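Local coordinates for protein 2-nitrobenzoate nitroreductase (PDB 4Z85) that reduces 2-nitrobenzoate as a flavin-dependent nitroreductase of the flavoredoxin family, working as a two-subunit enzyme with FMN as its cofactor, at residues 144-147 with 153-156; 26-31 with 57-62; 4-9 with 15-20. One frame throughout, in Å; residues are numbered along the deposited sequence.

Contact 1 of 3, residues 144-147 with 153-156; sequences YKII and RSMV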
loop_
_atom_site.group_PDB
_atom_site.type_symbol
_atom_site.label_atom_id
_atom_site.label_comp_id
_atom_site.label_asym_id
_atom_site.label_seq_id
_atom_site.Cartn_x
_atom_site.Cartn_y
_atom_site.Cartn_z
ATOM N N TYR A 144 -15.507 9.170 2.476
ATOM C CA TYR A 144 -15.088 10.254 3.335
ATOM C C TYR A 144 -14.882 11.512 2.504
ATOM O O TYR A 144 -15.453 12.574 2.790
ATOM C CB TYR A 144 -13.813 9.885 4.065
ATOM C CG TYR A 144 -13.457 10.824 5.188
ATOM C CD1 TYR A 144 -14.048 10.680 6.442
ATOM C CD2 TYR A 144 -12.554 11.862 5.002
ATOM C CE1 TYR A 144 -13.713 11.519 7.484
ATOM C CE2 TYR A 144 -12.222 12.715 6.038
ATOM C CZ TYR A 144 -12.812 12.538 7.281
ATOM O OH TYR A 144 -12.471 13.389 8.307
ATOM N N LYS A 145 -14.056 11.395 1.466
ATOM C CA LYS A 145 -13.792 12.564 0.622
ATOM C C LYS A 145 -13.101 12.149 -0.655
ATOM O O LYS A 145 -12.313 11.216 -0.648
ATOM C CB LYS A 145 -12.916 13.578 1.358
ATOM C CG LYS A 145 -12.292 14.649 0.489
ATOM C CD LYS A 145 -12.352 15.998 1.167
ATOM C CE LYS A 145 -11.057 16.303 1.874
ATOM N NZ LYS A 145 -11.188 17.569 2.663
ATOM N N ILE A 146 -13.371 12.845 -1.750
ATOM C CA ILE A 146 -12.572 12.624 -2.956
ATOM C C ILE A 146 -11.674 13.828 -3.153
ATOM O O ILE A 146 -12.130 14.969 -3.083
ATOM C CB ILE A 146 -13.443 12.393 -4.192
ATOM C CG1 ILE A 146 -14.232 11.094 -4.022
ATOM C CG2 ILE A 146 -12.581 12.305 -5.451
ATOM C CD1 ILE A 146 -15.152 10.812 -5.132
ATOM N N ILE A 147 -10.385 13.585 -3.336
ATOM C CA ILE A 147 -9.476 14.650 -3.723
ATOM C C ILE A 147 -9.103 14.415 -5.177
ATOM O O ILE A 147 -8.520 13.400 -5.492
ATOM C CB ILE A 147 -8.198 14.692 -2.861
ATOM C CG1 ILE A 147 -8.531 15.075 -1.414
ATOM C CG2 ILE A 147 -7.205 15.683 -3.440
ATOM C CD1 ILE A 147 -7.334 15.120 -0.506
ATOM N N ARG A 153 -7.610 11.532 -12.821
ATOM C CA ARG A 153 -7.300 10.666 -11.678
ATOM C C ARG A 153 -7.786 11.286 -10.377
ATOM O O ARG A 153 -7.686 12.492 -10.202
ATOM C CB ARG A 153 -5.799 10.427 -11.605
ATOM C CG ARG A 153 -5.361 9.303 -10.687
ATOM C CD ARG A 153 -3.953 8.907 -11.085
ATOM N NE ARG A 153 -3.415 7.808 -10.304
ATOM C CZ ARG A 153 -3.767 6.537 -10.453
ATOM N NH1 ARG A 153 -4.680 6.188 -11.357
ATOM N NH2 ARG A 153 -3.206 5.612 -9.695
ATOM N N SER A 154 -8.306 10.462 -9.471
ATOM C CA SER A 154 -8.825 10.964 -8.204
ATOM C C SER A 154 -8.389 10.068 -7.064
ATOM O O SER A 154 -8.261 8.865 -7.231
ATOM C CB SER A 154 -10.344 11.052 -8.241
ATOM O OG SER A 154 -10.745 12.060 -9.151
ATOM N N MET A 155 -8.143 10.667 -5.912
ATOM C CA MET A 155 -7.870 9.907 -4.700
ATOM C C MET A 155 -9.152 9.786 -3.880
ATOM O O MET A 155 -9.703 10.787 -3.415
ATOM C CB MET A 155 -6.763 10.574 -3.897
ATOM C CG MET A 155 -5.392 10.456 -4.575
ATOM S SD MET A 155 -4.082 11.346 -3.733
ATOM C CE MET A 155 -4.632 13.030 -4.021
ATOM N N VAL A 156 -9.625 8.558 -3.732
ATOM C CA VAL A 156 -10.835 8.276 -2.984
ATOM C C VAL A 156 -10.448 7.943 -1.552
ATOM O O VAL A 156 -9.716 6.991 -1.326
ATOM C CB VAL A 156 -11.613 7.101 -3.581
ATOM C CG1 VAL A 156 -12.854 6.787 -2.715
ATOM C CG2 VAL A 156 -11.990 7.399 -5.037
#
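Ile147 and Met155 face each other as an antiparallel hydrogen-bonded pair. Ile147 N gives its hydrogen to Met155 O at 2.9 Å, while Met155 N reaches Ile147 O at 2.8 Å. With Ile147 CG2 anti to the backbone N and the Met155 chain bent at its last torsion (chi3 -68°), the methyl CE folds onto CG2 at 3.7 Å. The next pair, Ile146 with Val156, is non-hydrogen-bonded: Ile146 CA lies 3.4 Å from Met155 O in a CA-H...O contact, and Ile146 CG2 sits 3.8 Å from Ser154 CB. On the face of Ile146 and Val156, CG1 of the one and CG2 of the other are looser at 4.4 Å, and Leu78 of helix 77-84 packs on both residues. The hydroxyl OG of Ser154 is hydrogen-bonded to His63 NE2 and Asp148 OD1. Packing fades toward the exposed Lys145, whose nearest side-chain atom, CG, is 6.1 Å from Met155 O. On the face of Ile147 and Met155, the second subunit adds its own Ile147 and Met50. Tyr144 and Lys145 both face Phe157, a classic beta bulge in the hairpin of strands 137-150 and 153-165, part of the antiparallel barrel of the flavin reductase-like fold.

Contact 2 of 3, residues 26-31 with 57-62; sequences PIALVT and FVIAVD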
loop_
_atom_site.group_PDB
_atom_site.type_symbol
_atom_site.label_atom_id
_atom_site.label_comp_id
_atom_site.label_asym_id
_atom_site.label_seq_id
_atom_site.Cartn_x
_atom_site.Cartn_y
_atom_site.Cartn_z
ATOM N N PRO A 26 -1.072 -4.067 -1.516
ATOM C CA PRO A 26 -2.364 -4.695 -1.226
ATOM C C PRO A 26 -3.371 -4.360 -2.319
ATOM O O PRO A 26 -3.247 -3.316 -2.969
ATOM C CB PRO A 26 -2.780 -4.039 0.094
ATOM C CG PRO A 26 -2.166 -2.642 -0.007
ATOM C CD PRO A 26 -0.846 -2.840 -0.724
ATOM N N ILE A 27 -4.352 -5.232 -2.501
ATOM C CA ILE A 27 -5.323 -5.093 -3.594
ATOM C C ILE A 27 -6.717 -4.855 -3.041
ATOM O O ILE A 27 -7.247 -5.662 -2.278
ATOM C CB ILE A 27 -5.334 -6.333 -4.488
ATOM C CG1 ILE A 27 -3.923 -6.604 -5.022
ATOM C CG2 ILE A 27 -6.290 -6.130 -5.677
ATOM C CD1 ILE A 27 -3.797 -7.966 -5.726
ATOM N N ALA A 28 -7.296 -3.726 -3.423
ATOM C CA ALA A 28 -8.682 -3.428 -3.074
ATOM C C ALA A 28 -9.564 -3.802 -4.259
ATOM O O ALA A 28 -9.534 -3.130 -5.284
ATOM C CB ALA A 28 -8.851 -1.944 -2.721
ATOM N N LEU A 29 -10.330 -4.881 -4.130
ATOM C CA LEU A 29 -11.286 -5.226 -5.178
ATOM C C LEU A 29 -12.598 -4.549 -4.797
ATOM O O LEU A 29 -13.314 -5.016 -3.933
ATOM C CB LEU A 29 -11.423 -6.745 -5.308
ATOM C CG LEU A 29 -12.436 -7.290 -6.316
ATOM C CD1 LEU A 29 -12.299 -6.595 -7.660
ATOM C CD2 LEU A 29 -12.217 -8.796 -6.437
ATOM N N VAL A 30 -12.847 -3.406 -5.413
ATOM C CA VAL A 30 -13.956 -2.532 -5.039
ATOM C C VAL A 30 -15.228 -2.949 -5.752
ATOM O O VAL A 30 -15.256 -2.993 -6.991
ATOM C CB VAL A 30 -13.621 -1.070 -5.360
ATOM C CG1 VAL A 30 -14.795 -0.141 -5.029
ATOM C CG2 VAL A 30 -12.368 -0.637 -4.583
ATOM N N THR A 31 -16.260 -3.261 -4.972
ATOM C CA THR A 31 -17.605 -3.385 -5.529
ATOM C C THR A 31 -18.393 -2.106 -5.243
ATOM O O THR A 31 -18.287 -1.510 -4.156
ATOM C CB THR A 31 -18.370 -4.619 -4.986
ATOM O OG1 THR A 31 -18.219 -4.732 -3.567
ATOM C CG2 THR A 31 -17.865 -5.898 -5.653
ATOM N N PHE A 57 -8.926 4.994 4.686
ATOM C CA PHE A 57 -7.977 4.469 3.699
ATOM C C PHE A 57 -8.058 5.304 2.423
ATOM O O PHE A 57 -8.993 6.085 2.237
ATOM C CB PHE A 57 -8.262 2.991 3.376
ATOM C CG PHE A 57 -9.628 2.769 2.816
ATOM C CD1 PHE A 57 -9.859 2.861 1.443
ATOM C CD2 PHE A 57 -10.699 2.512 3.661
ATOM C CE1 PHE A 57 -11.133 2.687 0.921
ATOM C CE2 PHE A 57 -11.990 2.343 3.149
ATOM C CZ PHE A 57 -12.203 2.422 1.777
ATOM N N VAL A 58 -7.095 5.109 1.524
ATOM C CA VAL A 58 -7.101 5.834 0.248
ATOM C C VAL A 58 -6.918 4.849 -0.907
ATOM O O VAL A 58 -6.182 3.871 -0.790
ATOM C CB VAL A 58 -6.004 6.951 0.218
ATOM C CG1 VAL A 58 -4.570 6.379 0.273
ATOM C CG2 VAL A 58 -6.187 7.862 -0.995
ATOM N N ILE A 59 -7.649 5.087 -1.997
ATOM C CA ILE A 59 -7.453 4.360 -3.257
ATOM C C ILE A 59 -7.307 5.378 -4.372
ATOM O O ILE A 59 -8.153 6.252 -4.500
ATOM C CB ILE A 59 -8.634 3.443 -3.591
ATOM C CG1 ILE A 59 -8.886 2.453 -2.450
ATOM C CG2 ILE A 59 -8.370 2.711 -4.897
ATOM C CD1 ILE A 59 -10.172 1.677 -2.587
ATOM N N ALA A 60 -6.256 5.282 -5.179
ATOM C CA ALA A 60 -6.148 6.177 -6.334
ATOM C C ALA A 60 -6.843 5.514 -7.525
ATOM O O ALA A 60 -6.572 4.357 -7.825
ATOM C CB ALA A 60 -4.681 6.498 -6.641
ATOM N N VAL A 61 -7.758 6.237 -8.175
ATOM C CA VAL A 61 -8.629 5.675 -9.202
ATOM C C VAL A 61 -8.600 6.548 -10.459
ATOM O O VAL A 61 -8.551 7.766 -10.371
ATOM C CB VAL A 61 -10.085 5.556 -8.684
ATOM C CG1 VAL A 61 -10.987 4.959 -9.738
ATOM C CG2 VAL A 61 -10.137 4.719 -7.400
ATOM N N ASP A 62 -8.619 5.931 -11.632
ATOM C CA ASP A 62 -8.721 6.718 -12.861
ATOM C C ASP A 62 -10.177 7.049 -13.199
ATOM O O ASP A 62 -11.095 6.303 -12.852
ATOM C CB ASP A 62 -8.041 5.984 -14.014
ATOM C CG ASP A 62 -6.571 6.343 -14.137
ATOM O OD1 ASP A 62 -6.074 7.088 -13.263
ATOM O OD2 ASP A 62 -5.911 5.883 -15.099
#
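The inside of the antiparallel beta barrel is where strands 28-33 and 55-62 meet, each the neighbour of strand 39-52 rather than of the other. The backbone evidence agrees: the nearest CA atoms, those of Ala28 and Ile59, are 7.9 Å apart, too far for a ladder, and the two segments share no hydrogen bonds. What joins them is one methyl group. Ile59 CD1 reaches Ala28 CB at 3.9 Å and Val30 CG2 at 3.8 Å, so it touches two residues that stand two positions apart on the same strand and point the same way. Ile59 holds CG1 beside its own backbone N (chi1 -57°) and extends the chain beyond it (chi2 170°), which carries CD1 forward as the leading atom. On Val30 the touching branch is CG2, the methyl anti to the carbonyl carbon, and the two side chains run past each other in opposite directions. The buried area is small, 89 Å² over both segments, as expected of contact through side-chain ends alone. Other barrel strands complete the packing: Phe47 lies against both Ala28 and Ile59, Tyr44 against Ile59, and from strand 86-90 Val89 meets Ala28 and Phe87 meets Val30. The backbone of strand 28-33 is hydrogen-bonded elsewhere, Ala28 to Tyr44 and Val30 to Ala42. Since all three touching residues are buried and apolar, the attraction here is dispersion and exclusion of water; no directional bond acts between these side chains, and the sheet bonds to neighbouring strands set the spacing.

Contact 3 of 3, residues 4-9 with 15-20; sequences IAMSGL and YWLITG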
loop_
_atom_site.group_PDB
_atom_site.type_symbol
_atom_site.label_atom_id
_atom_site.label_comp_id
_atom_site.label_asym_id
_atom_site.label_seq_id
_atom_site.Cartn_x
_atom_site.Cartn_y
_atom_site.Cartn_z
ATOM N N ILE A 4 18.377 6.975 -12.024
ATOM C CA ILE A 4 17.525 7.413 -13.122
ATOM C C ILE A 4 16.658 8.587 -12.692
ATOM O O ILE A 4 15.884 8.467 -11.744
ATOM C CB ILE A 4 16.608 6.290 -13.620
ATOM C CG1 ILE A 4 17.428 5.115 -14.165
ATOM C CG2 ILE A 4 15.650 6.826 -14.662
ATOM C CD1 ILE A 4 16.581 4.005 -14.738
ATOM N N ALA A 5 16.785 9.718 -13.386
ATOM C CA ALA A 5 15.952 10.884 -13.102
ATOM C C ALA A 5 14.563 10.724 -13.724
ATOM O O ALA A 5 14.419 10.166 -14.808
ATOM C CB ALA A 5 16.620 12.166 -13.616
ATOM N N MET A 6 13.534 11.213 -13.035
ATOM C CA MET A 6 12.172 11.081 -13.533
ATOM C C MET A 6 11.871 12.073 -14.668
ATOM O O MET A 6 10.959 11.864 -15.472
ATOM C CB MET A 6 11.164 11.280 -12.389
ATOM C CG MET A 6 11.224 10.207 -11.302
ATOM S SD MET A 6 10.760 8.564 -11.890
ATOM C CE MET A 6 12.379 7.835 -12.134
ATOM N N SER A 7 12.649 13.149 -14.721
ATOM C CA SER A 7 12.409 14.216 -15.692
ATOM C C SER A 7 12.592 13.733 -17.136
ATOM O O SER A 7 11.960 14.237 -18.061
ATOM C CB SER A 7 13.339 15.396 -15.415
ATOM O OG SER A 7 14.699 14.995 -15.454
ATOM N N GLY A 8 13.445 12.739 -17.328
ATOM C CA GLY A 8 13.701 12.265 -18.673
ATOM C C GLY A 8 12.637 11.354 -19.269
ATOM O O GLY A 8 12.703 11.026 -20.457
ATOM N N LEU A 9 11.628 10.985 -18.480
ATOM C CA LEU A 9 10.772 9.853 -18.837
ATOM C C LEU A 9 9.369 10.191 -19.327
ATOM O O LEU A 9 8.812 11.242 -19.002
ATOM C CB LEU A 9 10.648 8.923 -17.622
ATOM C CG LEU A 9 11.974 8.575 -16.946
ATOM C CD1 LEU A 9 11.733 7.663 -15.738
ATOM C CD2 LEU A 9 12.932 7.917 -17.928
ATOM N N TYR A 15 5.333 5.080 -14.960
ATOM C CA TYR A 15 4.446 4.023 -14.472
ATOM C C TYR A 15 5.209 2.720 -14.241
ATOM O O TYR A 15 5.089 2.099 -13.181
ATOM C CB TYR A 15 3.293 3.787 -15.441
ATOM C CG TYR A 15 2.473 2.557 -15.109
ATOM C CD1 TYR A 15 1.430 2.615 -14.183
ATOM C CD2 TYR A 15 2.743 1.339 -15.715
ATOM C CE1 TYR A 15 0.679 1.485 -13.884
ATOM C CE2 TYR A 15 2.002 0.208 -15.416
ATOM C CZ TYR A 15 0.978 0.286 -14.504
ATOM O OH TYR A 15 0.251 -0.853 -14.231
ATOM N N TRP A 16 6.008 2.290 -15.214
ATOM C CA TRP A 16 6.698 1.017 -15.025
ATOM C C TRP A 16 7.728 1.056 -13.908
ATOM O O TRP A 16 7.851 0.076 -13.159
ATOM C CB TRP A 16 7.347 0.545 -16.332
ATOM C CG TRP A 16 6.342 -0.116 -17.198
ATOM C CD1 TRP A 16 5.653 0.445 -18.227
ATOM C CD2 TRP A 16 5.873 -1.461 -17.085
ATOM N NE1 TRP A 16 4.787 -0.471 -18.775
ATOM C CE2 TRP A 16 4.903 -1.650 -18.090
ATOM C CE3 TRP A 16 6.186 -2.529 -16.234
ATOM C CZ2 TRP A 16 4.239 -2.866 -18.270
ATOM C CZ3 TRP A 16 5.526 -3.739 -16.416
ATOM C CH2 TRP A 16 4.561 -3.894 -17.423
ATOM N N LEU A 17 8.454 2.165 -13.767
ATOM C CA LEU A 17 9.487 2.221 -12.731
ATOM C C LEU A 17 8.870 2.315 -11.312
ATOM O O LEU A 17 9.348 1.665 -10.351
ATOM C CB LEU A 17 10.435 3.389 -12.971
ATOM C CG LEU A 17 11.350 3.226 -14.195
ATOM C CD1 LEU A 17 12.257 4.440 -14.331
ATOM C CD2 LEU A 17 12.176 1.952 -14.082
ATOM N N ILE A 18 7.802 3.101 -11.209
ATOM C CA ILE A 18 7.066 3.212 -9.946
ATOM C C ILE A 18 6.429 1.875 -9.558
ATOM O O ILE A 18 6.692 1.353 -8.464
ATOM C CB ILE A 18 5.964 4.282 -10.008
ATOM C CG1 ILE A 18 6.568 5.669 -10.223
ATOM C CG2 ILE A 18 5.126 4.244 -8.708
ATOM C CD1 ILE A 18 5.536 6.721 -10.602
ATOM N N THR A 19 5.613 1.300 -10.440
ATOM C CA THR A 19 4.926 0.053 -10.069
ATOM C C THR A 19 5.889 -1.119 -9.918
ATOM O O THR A 19 5.599 -2.087 -9.202
ATOM C CB THR A 19 3.828 -0.332 -11.067
ATOM O OG1 THR A 19 4.387 -0.471 -12.388
ATOM C CG2 THR A 19 2.700 0.712 -11.069
ATOM N N GLY A 20 7.038 -1.049 -10.578
ATOM C CA GLY A 20 8.038 -2.072 -10.364
ATOM C C GLY A 20 8.877 -1.917 -9.117
ATOM O O GLY A 20 9.533 -2.893 -8.713
#
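Leu17 sets CG beside its backbone N (chi1 -70°) and CD1 fully extended beyond it (chi2 180°), which sends that methyl out from helix 11-21 toward residues 4-9. Met6 bends instead at its second and third torsions, curling CE back until it lies 4.0 Å from Leu17 CD1, although its CB does not start out in that direction. Leu9 comes closer, its CD1 at 3.6 Å from Leu17 CD1, and the two leucine side chains cross at about a right angle. Ile4 adds CG2, 4.2 Å from the same Leu17 CD1, its side chain again crossing that of Leu17 at about a right angle. One methyl is therefore met by three side chains from a strand end, a turn and a loop. The turn brings Met6 and Leu9 together through the backbone hydrogen bond from Leu9 N to Met6 O at 3.2 Å. This is the N-terminal arm of the chain, a short strand folded back on the helix that follows it; the centre of this contact lies about 23 Å from the centre of the chain. The arm is held against the second subunit: Ile4 and Ala5 join an antiparallel ladder with a strand of that subunit, whose Leu175 packs on Ile4 and Leu17, and whose Arg176 makes a cation-pi contact with Trp16. Within the helix, Tyr15 O accepts from two donors on opposite faces of its carbonyl plane, Thr19 N at 2.9 Å and Thr19 OG1 at 2.8 Å. The hydroxyl bond ties Thr19 down to the preceding turn, while Thr19 CG2 rests 3.5 Å above one face of the Tyr15 ring, toward its rim.

In the fold
Contacts 1 and 2 belong to the same barrel, their centres 11 Å apart, and are joined directly because strands 153-165 and 55-62 are sheet neighbours. Arg153 NH1 forms a salt bridge with Asp62 OD1 at 2.5 Å, and Ser154 O probably accepts a hydrogen bond from Val61 N at 2.8 Å. Contact 3 stands apart: its centre is 24 Å from that of contact 1 and 22 Å from that of contact 2, and its nearest atoms remain about 7 and 8 Å away respectively. Helix 11-21 nevertheless leads along the chain into strand 28-33 of contact 2. All three contacts touch the second subunit, placing both barrel and arm at the dimer interface.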